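Local coordinates for isoprenyl transferase (Campylobacter jejuni, PDB 3UGS), which probably catalyses the stepwise condensation of isopentenyl diphosphate with an allylic diphosphate, building the long polyprenyl chain of undecaprenyl diphosphate, at residues A[57-62]-A[72-77]; A[100-105]-A[111-116]; A[170-175]-A[179-184]. All coordinates share one frame; numbering follows the deposited sequence.

How the contacts relate
The three contacts follow one another along the chain, each closing before the next opens, and all belong to the one parallel-sheet fold of a cis-prenyltransferase. Contacts 1 and 2 lie about 12 Å apart, centre to centre, and share a packing layer in which Phe75 of helix 68-88 meets Leu105. Contacts 1 and 3 have centres about 17 Å apart, yet Phe57 stacks on Phe184. Contacts 2 and 3, about 23 Å apart between centres, do not touch. Contacts 1 and 3 thus hold the tail and the phosphate of one bound (2Z,6Z)-farnesyl monophosphate, while contact 2 is apolar packing beside the outermost strand 94-99.

Contact 1 (A[57-62]-A[72-77]); sequences FAFSTE and DFIFEL. With FFT ((2Z,6Z)-3,7,11-trimethyldodeca-2,6,10-trien-1-yl dihydrogen phosphate), chain C.
Phe59, on strand 53-60, meets helix 68-88 through Ile74 and Phe75. The CZ atom of Phe75 stands over the centre of the Phe59 ring, 4.0 Å above its plane. The two rings, with centroids 5.0 Å apart and planes at 42°, form an oblique pair. Ile74 comes in beside this pair, its branch methyl CG2 lying 4.1 Å from Phe59 CD1, and the same methyl rests more loosely against the carbonyl oxygen of Ala58. Phe59 reaches the helix because its CG lies opposite the backbone N (chi1 -166°), which carries the ring out across both helical side chains at about a right angle.

The bound (2Z,6Z)-farnesyl monophosphate runs past the same strand. Its methyl C12 sits over the centre of the Phe57 ring, 3.6 Å from the plane. Farther along the tail, ligand atom C5 lies 3.6 Å from Ala58 O. From the helix side, Ile74 O approaches the terminal methyl C of the ligand at 3.7 Å.

Farther out, Trp64 packs edge-to-face with Phe59, and backbone bonds to Ala131 and Tyr134 in strand 126-134 fix the strand. Glu62 receives a 2.8 Å bond from Thr61 OG1 to its OE1, while its OE2 is held by Asn183 and by Tyr191 of the second subunit, which ties this residue to the dimer interface.

Ser60, Thr61 and Glu62 probably also belong to the substrate-binding site. Apolar contacts alone join strand and helix here: Phe57, Ala58 and Ile74 line the prenyl tail, and the Phe59-Phe75 pair bridges the two elements beside them.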
loop_
_atom_site.group_PDB
_atom_site.type_symbol
_atom_site.label_atom_id
_atom_site.label_comp_id
_atom_site.label_asym_id
_atom_site.label_seq_id
_atom_site.Cartn_x
_atom_site.Cartn_y
_atom_site.Cartn_z
ATOM N N PHE A 57 11.246 2.524 -9.310
ATOM C CA PHE A 57 11.760 2.821 -7.983
ATOM C C PHE A 57 13.264 2.694 -7.952
ATOM O O PHE A 57 13.804 1.620 -7.958
ATOM C CB PHE A 57 11.166 1.900 -6.896
ATOM C CG PHE A 57 11.092 2.537 -5.520
ATOM C CD1 PHE A 57 11.703 3.759 -5.250
ATOM C CD2 PHE A 57 10.397 1.923 -4.502
ATOM C CE1 PHE A 57 11.597 4.338 -3.989
ATOM C CE2 PHE A 57 10.292 2.501 -3.255
ATOM C CZ PHE A 57 10.894 3.698 -2.999
ATOM N N ALA A 58 13.929 3.822 -7.849
ATOM C CA ALA A 58 15.410 3.838 -7.867
ATOM C C ALA A 58 16.024 3.852 -6.473
ATOM O O ALA A 58 16.831 3.006 -6.126
ATOM C CB ALA A 58 15.912 5.027 -8.672
ATOM N N PHE A 59 15.621 4.856 -5.704
ATOM C CA PHE A 59 16.174 5.142 -4.370
ATOM C C PHE A 59 15.098 5.792 -3.462
ATOM O O PHE A 59 14.373 6.749 -3.836
ATOM C CB PHE A 59 17.398 6.082 -4.468
ATOM C CG PHE A 59 18.233 6.170 -3.195
ATOM C CD1 PHE A 59 19.283 5.308 -2.971
ATOM C CD2 PHE A 59 17.974 7.140 -2.236
ATOM C CE1 PHE A 59 20.072 5.404 -1.816
ATOM C CE2 PHE A 59 18.731 7.240 -1.073
ATOM C CZ PHE A 59 19.773 6.358 -0.852
ATOM N N SER A 60 15.024 5.285 -2.251
ATOM C CA SER A 60 14.010 5.754 -1.328
ATOM C C SER A 60 14.561 6.569 -0.194
ATOM O O SER A 60 15.764 6.666 -0.024
ATOM C CB SER A 60 13.233 4.578 -0.743
ATOM O OG SER A 60 14.081 3.799 0.075
ATOM N N THR A 61 13.657 7.143 0.595
ATOM C CA THR A 61 14.062 7.955 1.756
ATOM C C THR A 61 14.796 7.102 2.811
ATOM O O THR A 61 15.775 7.520 3.403
ATOM C CB THR A 61 12.898 8.734 2.397
ATOM O OG1 THR A 61 11.738 7.877 2.538
ATOM C CG2 THR A 61 12.582 9.998 1.542
ATOM N N GLU A 62 14.318 5.891 3.003
ATOM C CA GLU A 62 14.951 4.916 3.966
ATOM C C GLU A 62 16.327 4.387 3.497
ATOM O O GLU A 62 17.199 4.078 4.305
ATOM C CB GLU A 62 14.053 3.711 4.245
ATOM C CG GLU A 62 12.803 4.043 5.027
ATOM C CD GLU A 62 11.796 4.783 4.137
ATOM O OE1 GLU A 62 11.431 5.932 4.487
ATOM O OE2 GLU A 62 11.418 4.215 3.053
ATOM N N ASP A 72 26.669 4.833 -2.829
ATOM C CA ASP A 72 27.677 5.282 -3.843
ATOM C C ASP A 72 27.496 4.588 -5.194
ATOM O O ASP A 72 27.401 5.218 -6.233
ATOM C CB ASP A 72 29.107 5.071 -3.350
ATOM C CG ASP A 72 29.532 6.129 -2.343
ATOM O OD1 ASP A 72 28.760 7.115 -2.140
ATOM O OD2 ASP A 72 30.633 5.967 -1.757
ATOM N N PHE A 73 27.374 3.281 -5.108
ATOM C CA PHE A 73 27.267 2.396 -6.291
ATOM C C PHE A 73 25.963 2.615 -7.080
ATOM O O PHE A 73 25.939 2.619 -8.302
ATOM C CB PHE A 73 27.406 0.911 -5.867
ATOM C CG PHE A 73 27.066 -0.069 -6.947
ATOM C CD1 PHE A 73 27.932 -0.278 -8.010
ATOM C CD2 PHE A 73 25.868 -0.747 -6.916
ATOM C CE1 PHE A 73 27.610 -1.161 -9.023
ATOM C CE2 PHE A 73 25.540 -1.647 -7.921
ATOM C CZ PHE A 73 26.422 -1.854 -8.973
ATOM N N ILE A 74 24.889 2.765 -6.328
ATOM C CA ILE A 74 23.547 3.034 -6.854
ATOM C C ILE A 74 23.465 4.345 -7.631
ATOM O O ILE A 74 22.897 4.401 -8.695
ATOM C CB ILE A 74 22.514 3.032 -5.725
ATOM C CG1 ILE A 74 22.359 1.623 -5.195
ATOM C CG2 ILE A 74 21.147 3.537 -6.214
ATOM C CD1 ILE A 74 21.759 1.592 -3.804
ATOM N N PHE A 75 24.046 5.384 -7.065
ATOM C CA PHE A 75 24.103 6.731 -7.710
ATOM C C PHE A 75 25.053 6.714 -8.879
ATOM O O PHE A 75 24.904 7.451 -9.832
ATOM C CB PHE A 75 24.475 7.855 -6.723
ATOM C CG PHE A 75 23.316 8.268 -5.862
ATOM C CD1 PHE A 75 22.142 8.752 -6.435
ATOM C CD2 PHE A 75 23.335 8.058 -4.512
ATOM C CE1 PHE A 75 21.036 9.053 -5.664
ATOM C CE2 PHE A 75 22.225 8.359 -3.737
ATOM C CZ PHE A 75 21.076 8.844 -4.313
ATOM N N GLU A 76 26.031 5.828 -8.789
ATOM C CA GLU A 76 27.003 5.596 -9.911
ATOM C C GLU A 76 26.236 5.106 -11.139
ATOM O O GLU A 76 26.312 5.671 -12.235
ATOM C CB GLU A 76 28.114 4.610 -9.532
ATOM N N LEU A 77 25.433 4.088 -10.908
ATOM C CA LEU A 77 24.559 3.513 -11.970
ATOM C C LEU A 77 23.457 4.454 -12.438
ATOM O O LEU A 77 23.170 4.617 -13.616
ATOM C CB LEU A 77 23.878 2.240 -11.502
ATOM C CG LEU A 77 24.853 1.174 -11.008
ATOM C CD1 LEU A 77 24.067 0.124 -10.215
ATOM C CD2 LEU A 77 25.703 0.539 -12.126
HETATM O O3 FFT C . 11.543 -4.147 -0.718
HETATM P P FFT C . 13.007 -4.106 -1.067
HETATM O O1 FFT C . 13.344 -4.904 -2.289
HETATM O O2 FFT C . 13.862 -4.331 0.167
HETATM O O FFT C . 13.379 -2.594 -1.519
HETATM C C14 FFT C . 12.917 -2.061 -2.778
HETATM C C13 FFT C . 13.206 -0.580 -2.881
HETATM C C11 FFT C . 13.915 -0.051 -3.873
HETATM C C12 FFT C . 14.173 1.407 -3.917
HETATM C C10 FFT C . 14.398 -0.881 -5.031
HETATM C C9 FFT C . 15.882 -0.771 -5.232
HETATM C C8 FFT C . 16.348 -1.855 -6.186
HETATM C C6 FFT C . 16.851 -1.560 -7.401
HETATM C C7 FFT C . 17.341 -2.637 -8.340
HETATM C C5 FFT C . 16.935 -0.122 -7.832
HETATM C C4 FFT C . 18.132 -0.025 -8.749
HETATM C C3 FFT C . 18.559 1.405 -8.980
HETATM C C1 FFT C . 19.361 1.690 -10.035
HETATM C C2 FFT C . 19.824 0.587 -10.973
HETATM C C FFT C . 19.780 3.127 -10.263
#

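Contact 2 (A[100-105]-A[111-116]); sequences GDLSRL and EKITLV
In Leu105, CG (chi1 -60°) lies opposite the carbonyl carbon, and in Ile113 CG1 (chi1 -77°) does the same; together with the two backbone positions, these torsions aim the CD1 methyls of both residues at each other. The two chains cross at about a right angle and end methyl to methyl, with Leu105 CD1 3.7 Å from Ile113 CD1. Leu102 adds a looser contact, its CD2 lying 4.5 Å from the same Ile113 methyl, which thus faces both leucines.

The leucines are spaced by a short 3-10 turn at 102-104, in which Leu105 N bonds to Leu102 O at 3.1 Å. Ahead of it Asp101 forms an Asx turn: its OD1 accepts from Ser103 N at 3.2 Å and from Ser103 OG at 3.1 Å, both donors reaching it from the same face of the carboxylate.

Around this cluster, Ile113 also packs on Ile132, Ala98 and Leu82, and Leu105 on Phe75, so the junction of loop and helix 107-120 is packed against strands 94-99 and 126-134 and against helix 68-88. Contact across the two segments is therefore purely apolar: the loop folds back onto the helix that follows it through methyl packing, while hydrogen bonds within the loop set its shape.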
loop_
_atom_site.group_PDB
_atom_site.type_symbol
_atom_site.label_atom_id
_atom_site.label_comp_id
_atom_site.label_asym_id
_atom_site.label_seq_id
_atom_site.Cartn_x
_atom_site.Cartn_y
_atom_site.Cartn_z
ATOM N N GLY A 100 9.958 12.236 -5.642
ATOM C CA GLY A 100 10.722 12.023 -4.431
ATOM C C GLY A 100 11.236 13.358 -3.949
ATOM O O GLY A 100 10.952 14.401 -4.525
ATOM N N ASP A 101 11.946 13.324 -2.839
ATOM C CA ASP A 101 12.478 14.560 -2.268
ATOM C C ASP A 101 13.849 14.780 -2.848
ATOM O O ASP A 101 14.828 14.246 -2.363
ATOM C CB ASP A 101 12.562 14.513 -0.763
ATOM C CG ASP A 101 13.051 15.836 -0.157
ATOM O OD1 ASP A 101 13.313 16.808 -0.914
ATOM O OD2 ASP A 101 13.140 15.871 1.088
ATOM N N LEU A 102 13.879 15.583 -3.896
ATOM C CA LEU A 102 15.069 15.730 -4.744
ATOM C C LEU A 102 16.087 16.649 -4.075
ATOM O O LEU A 102 17.265 16.683 -4.464
ATOM C CB LEU A 102 14.749 16.305 -6.120
ATOM C CG LEU A 102 13.870 15.509 -7.071
ATOM C CD1 LEU A 102 13.803 16.281 -8.380
ATOM C CD2 LEU A 102 14.352 14.072 -7.283
ATOM N N SER A 103 15.621 17.374 -3.065
ATOM C CA SER A 103 16.489 18.350 -2.346
ATOM C C SER A 103 17.587 17.654 -1.556
ATOM O O SER A 103 18.568 18.261 -1.185
ATOM C CB SER A 103 15.716 19.288 -1.408
ATOM O OG SER A 103 15.602 18.719 -0.113
ATOM N N ARG A 104 17.404 16.359 -1.344
ATOM C CA ARG A 104 18.385 15.505 -0.571
ATOM C C ARG A 104 19.533 14.993 -1.443
ATOM O O ARG A 104 20.470 14.351 -0.971
ATOM C CB ARG A 104 17.677 14.361 0.183
ATOM C CG ARG A 104 16.976 14.860 1.457
ATOM C CD ARG A 104 16.342 13.750 2.281
ATOM N NE ARG A 104 17.250 13.092 3.236
ATOM C CZ ARG A 104 16.852 12.190 4.138
ATOM N NH1 ARG A 104 15.563 11.841 4.240
ATOM N NH2 ARG A 104 17.748 11.635 4.950
ATOM N N LEU A 105 19.464 15.347 -2.716
ATOM C CA LEU A 105 20.439 14.882 -3.708
ATOM C C LEU A 105 21.601 15.849 -3.937
ATOM O O LEU A 105 21.457 17.063 -3.887
ATOM C CB LEU A 105 19.781 14.568 -5.049
ATOM C CG LEU A 105 18.677 13.480 -5.060
ATOM C CD1 LEU A 105 17.971 13.448 -6.414
ATOM C CD2 LEU A 105 19.197 12.087 -4.715
ATOM N N GLU A 111 20.790 18.620 -11.131
ATOM C CA GLU A 111 20.936 19.357 -12.403
ATOM C C GLU A 111 20.828 18.413 -13.615
ATOM O O GLU A 111 20.213 18.721 -14.632
ATOM C CB GLU A 111 22.274 20.118 -12.436
ATOM N N LYS A 112 21.433 17.253 -13.489
ATOM C CA LYS A 112 21.426 16.272 -14.562
ATOM C C LYS A 112 20.025 15.686 -14.760
ATOM O O LYS A 112 19.580 15.428 -15.852
ATOM C CB LYS A 112 22.410 15.193 -14.217
ATOM C CG LYS A 112 22.843 14.360 -15.386
ATOM C CD LYS A 112 23.851 13.327 -14.927
ATOM C CE LYS A 112 24.526 12.701 -16.122
ATOM N NZ LYS A 112 25.876 12.190 -15.762
ATOM N N ILE A 113 19.335 15.501 -13.658
ATOM C CA ILE A 113 17.893 15.155 -13.670
ATOM C C ILE A 113 17.096 16.223 -14.395
ATOM O O ILE A 113 16.309 15.925 -15.280
ATOM C CB ILE A 113 17.299 14.994 -12.248
ATOM C CG1 ILE A 113 17.718 13.650 -11.655
ATOM C CG2 ILE A 113 15.776 15.079 -12.264
ATOM C CD1 ILE A 113 17.774 13.652 -10.145
ATOM N N THR A 114 17.300 17.454 -13.967
ATOM C CA THR A 114 16.563 18.607 -14.520
ATOM C C THR A 114 16.797 18.705 -16.015
ATOM O O THR A 114 15.919 18.988 -16.795
ATOM C CB THR A 114 16.997 19.950 -13.929
ATOM O OG1 THR A 114 18.417 19.913 -13.774
ATOM C CG2 THR A 114 16.312 20.232 -12.576
ATOM N N LEU A 115 18.017 18.421 -16.378
ATOM C CA LEU A 115 18.440 18.465 -17.773
ATOM C C LEU A 115 17.628 17.522 -18.641
ATOM O O LEU A 115 17.006 17.929 -19.637
ATOM C CB LEU A 115 19.919 18.098 -17.903
ATOM C CG LEU A 115 20.554 18.572 -19.230
ATOM C CD1 LEU A 115 20.584 20.100 -19.328
ATOM C CD2 LEU A 115 21.958 17.971 -19.386
ATOM N N VAL A 116 17.647 16.251 -18.275
ATOM C CA VAL A 116 16.942 15.248 -19.112
ATOM C C VAL A 116 15.448 15.547 -19.034
ATOM O O VAL A 116 14.716 15.424 -19.999
ATOM C CB VAL A 116 17.243 13.783 -18.733
ATOM C CG1 VAL A 116 16.831 13.501 -17.302
ATOM C CG2 VAL A 116 16.519 12.806 -19.653
#

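Contact 3 (A[170-175]-A[179-184]); sequences DLMLRV and KRLSNF. With FFT ((2Z,6Z)-3,7,11-trimethyldodeca-2,6,10-trien-1-yl dihydrogen phosphate), chain C.
Segment 170-175 is mostly the extended strand 171-175, whereas 179-184 is an irregular loop that turns back beside it; their closest CA atoms, those of Arg174 and Lys179, are 7.6 Å apart. Arg174 and Met172 both point from the strand toward the loop.

Arg174 bends at chi2 (72°) and chi3, bringing its guanidinium edge to the phosphate of (2Z,6Z)-farnesyl monophosphate and to the loop backbone. NH1 gives a 2.7 Å bond to phosphate O1, and NH2 gives one of 2.8 Å to O3. NH2 also donates to the carbonyl oxygen of Arg180 at 3.0 Å, a fairly straight bond (159°) from above the carbonyl plane. Arg180 runs extended from CG to NE and grips the phosphate with NE to O3 at 2.9 Å (172°) and NH2 to O2 at 2.9 Å. Ser182 OG adds a 2.6 Å bond to O3, which therefore takes three side-chain donors. The phosphate probably offsets the charge of the two arginines, and Glu193 of the second subunit forms a salt bridge with Arg180 NH1. This is the phosphate end of the substrate site, where Arg174 is a known substrate-binding residue.

Behind it, Met172 reaches across to the loop: its CG lies 3.9 Å from Leu181 CD2, and its SD and CE lie against Phe184 in an oblique Met-aromatic contact.

Strand 171-175 runs between strands 9-14 and 193-197 in the parallel sheet, with Met172 and Phe184 packing on Ala11. Helix 206-218 meets the strand through Leu171 and Leu173, while loop 179-184 lies against the second subunit.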
loop_
_atom_site.group_PDB
_atom_site.type_symbol
_atom_site.label_atom_id
_atom_site.label_comp_id
_atom_site.label_asym_id
_atom_site.label_seq_id
_atom_site.Cartn_x
_atom_site.Cartn_y
_atom_site.Cartn_z
ATOM N N ASP A 170 -2.532 1.321 -11.543
ATOM C CA ASP A 170 -3.420 0.195 -11.958
ATOM C C ASP A 170 -2.818 -1.133 -11.647
ATOM O O ASP A 170 -3.457 -2.018 -11.080
ATOM C CB ASP A 170 -3.727 0.282 -13.436
ATOM C CG ASP A 170 -4.406 1.613 -13.783
ATOM O OD1 ASP A 170 -5.496 1.917 -13.194
ATOM O OD2 ASP A 170 -3.841 2.358 -14.620
ATOM N N LEU A 171 -1.548 -1.237 -12.017
ATOM C CA LEU A 171 -0.721 -2.436 -11.725
ATOM C C LEU A 171 0.617 -2.144 -11.054
ATOM O O LEU A 171 1.458 -1.416 -11.561
ATOM C CB LEU A 171 -0.481 -3.263 -12.977
ATOM C CG LEU A 171 0.215 -4.590 -12.687
ATOM C CD1 LEU A 171 -0.585 -5.466 -11.739
ATOM C CD2 LEU A 171 0.519 -5.348 -13.963
ATOM N N MET A 172 0.773 -2.752 -9.899
ATOM C CA MET A 172 2.027 -2.744 -9.138
ATOM C C MET A 172 2.715 -4.105 -9.287
ATOM O O MET A 172 2.307 -5.099 -8.712
ATOM C CB MET A 172 1.800 -2.414 -7.664
ATOM C CG MET A 172 3.042 -2.481 -6.791
ATOM S SD MET A 172 4.272 -1.223 -7.169
ATOM C CE MET A 172 3.695 0.235 -6.340
ATOM N N LEU A 173 3.791 -4.084 -10.053
ATOM C CA LEU A 173 4.604 -5.252 -10.326
ATOM C C LEU A 173 5.909 -5.282 -9.503
ATOM O O LEU A 173 6.774 -4.429 -9.591
ATOM C CB LEU A 173 4.902 -5.350 -11.824
ATOM C CG LEU A 173 5.796 -6.505 -12.299
ATOM C CD1 LEU A 173 5.064 -7.849 -12.335
ATOM C CD2 LEU A 173 6.320 -6.166 -13.683
ATOM N N ARG A 174 6.009 -6.289 -8.669
ATOM C CA ARG A 174 7.254 -6.576 -7.942
ATOM C C ARG A 174 8.045 -7.637 -8.727
ATOM O O ARG A 174 7.549 -8.707 -9.026
ATOM C CB ARG A 174 6.990 -7.049 -6.508
ATOM C CG ARG A 174 8.134 -7.838 -5.879
ATOM C CD ARG A 174 9.360 -6.978 -5.512
ATOM N NE ARG A 174 9.078 -6.025 -4.425
ATOM C CZ ARG A 174 9.990 -5.437 -3.651
ATOM N NH1 ARG A 174 11.281 -5.652 -3.838
ATOM N NH2 ARG A 174 9.612 -4.610 -2.691
ATOM N N VAL A 175 9.257 -7.294 -9.109
ATOM C CA VAL A 175 10.169 -8.276 -9.684
ATOM C C VAL A 175 11.263 -8.624 -8.675
ATOM O O VAL A 175 12.205 -7.880 -8.428
ATOM C CB VAL A 175 10.819 -7.801 -10.977
ATOM C CG1 VAL A 175 11.595 -8.956 -11.600
ATOM C CG2 VAL A 175 9.764 -7.262 -11.942
ATOM N N LYS A 179 8.190 -9.584 -0.816
ATOM C CA LYS A 179 6.747 -9.412 -0.867
ATOM C C LYS A 179 6.287 -8.248 -0.022
ATOM O O LYS A 179 5.918 -8.418 1.139
ATOM C CB LYS A 179 6.016 -10.647 -0.382
ATOM C CG LYS A 179 6.458 -11.927 -1.036
ATOM C CD LYS A 179 5.337 -12.589 -1.827
ATOM C CE LYS A 179 5.845 -13.831 -2.532
ATOM N NZ LYS A 179 7.028 -13.493 -3.393
ATOM N N ARG A 180 6.252 -7.079 -0.652
ATOM C CA ARG A 180 6.047 -5.810 0.069
ATOM C C ARG A 180 6.161 -4.611 -0.849
ATOM O O ARG A 180 6.662 -4.746 -1.948
ATOM C CB ARG A 180 7.024 -5.681 1.215
ATOM C CG ARG A 180 8.466 -5.775 0.758
ATOM C CD ARG A 180 9.420 -5.647 1.920
ATOM N NE ARG A 180 10.808 -5.809 1.507
ATOM C CZ ARG A 180 11.666 -6.680 2.035
ATOM N NH1 ARG A 180 11.287 -7.508 3.005
ATOM N NH2 ARG A 180 12.917 -6.690 1.606
ATOM N N LEU A 181 5.649 -3.467 -0.404
ATOM C CA LEU A 181 5.630 -2.243 -1.257
ATOM C C LEU A 181 6.760 -1.289 -0.980
ATOM O O LEU A 181 7.077 -0.424 -1.759
ATOM C CB LEU A 181 4.307 -1.486 -1.162
ATOM C CG LEU A 181 3.079 -2.286 -1.695
ATOM C CD1 LEU A 181 1.916 -1.330 -1.904
ATOM C CD2 LEU A 181 3.379 -3.024 -2.987
ATOM N N SER A 182 7.341 -1.486 0.175
ATOM C CA SER A 182 8.476 -0.698 0.631
ATOM C C SER A 182 8.345 0.791 0.338
ATOM O O SER A 182 9.128 1.367 -0.392
ATOM C CB SER A 182 9.759 -1.227 0.025
ATOM O OG SER A 182 10.026 -2.482 0.587
ATOM N N ASN A 183 7.332 1.397 0.926
ATOM C CA ASN A 183 7.120 2.877 0.865
ATOM C C ASN A 183 7.017 3.425 -0.560
ATOM O O ASN A 183 7.391 4.561 -0.853
ATOM C CB ASN A 183 8.235 3.615 1.609
ATOM C CG ASN A 183 7.769 4.925 2.244
ATOM O OD1 ASN A 183 6.581 5.221 2.270
ATOM N ND2 ASN A 183 8.709 5.715 2.749
ATOM N N PHE A 184 6.513 2.560 -1.435
ATOM C CA PHE A 184 6.384 2.878 -2.858
ATOM C C PHE A 184 4.948 3.184 -3.249
ATOM O O PHE A 184 4.100 2.297 -3.334
ATOM C CB PHE A 184 6.981 1.769 -3.751
ATOM C CG PHE A 184 7.172 2.174 -5.195
ATOM C CD1 PHE A 184 7.693 3.407 -5.540
ATOM C CD2 PHE A 184 6.839 1.301 -6.214
ATOM C CE1 PHE A 184 7.857 3.762 -6.872
ATOM C CE2 PHE A 184 6.989 1.651 -7.539
ATOM C CZ PHE A 184 7.506 2.883 -7.868
HETATM O O3 FFT C . 11.543 -4.147 -0.718
HETATM P P FFT C . 13.007 -4.106 -1.067
HETATM O O1 FFT C . 13.344 -4.904 -2.289
HETATM O O2 FFT C . 13.862 -4.331 0.167
HETATM O O FFT C . 13.379 -2.594 -1.519
HETATM C C14 FFT C . 12.917 -2.061 -2.778
HETATM C C13 FFT C . 13.206 -0.580 -2.881
HETATM C C11 FFT C . 13.915 -0.051 -3.873
HETATM C C12 FFT C . 14.173 1.407 -3.917
HETATM C C10 FFT C . 14.398 -0.881 -5.031
HETATM C C9 FFT C . 15.882 -0.771 -5.232
HETATM C C8 FFT C . 16.348 -1.855 -6.186
HETATM C C6 FFT C . 16.851 -1.560 -7.401
HETATM C C7 FFT C . 17.341 -2.637 -8.340
HETATM C C5 FFT C . 16.935 -0.122 -7.832
HETATM C C4 FFT C . 18.132 -0.025 -8.749
HETATM C C3 FFT C . 18.559 1.405 -8.980
HETATM C C1 FFT C . 19.361 1.690 -10.035
HETATM C C2 FFT C . 19.824 0.587 -10.973
HETATM C C FFT C . 19.780 3.127 -10.263
#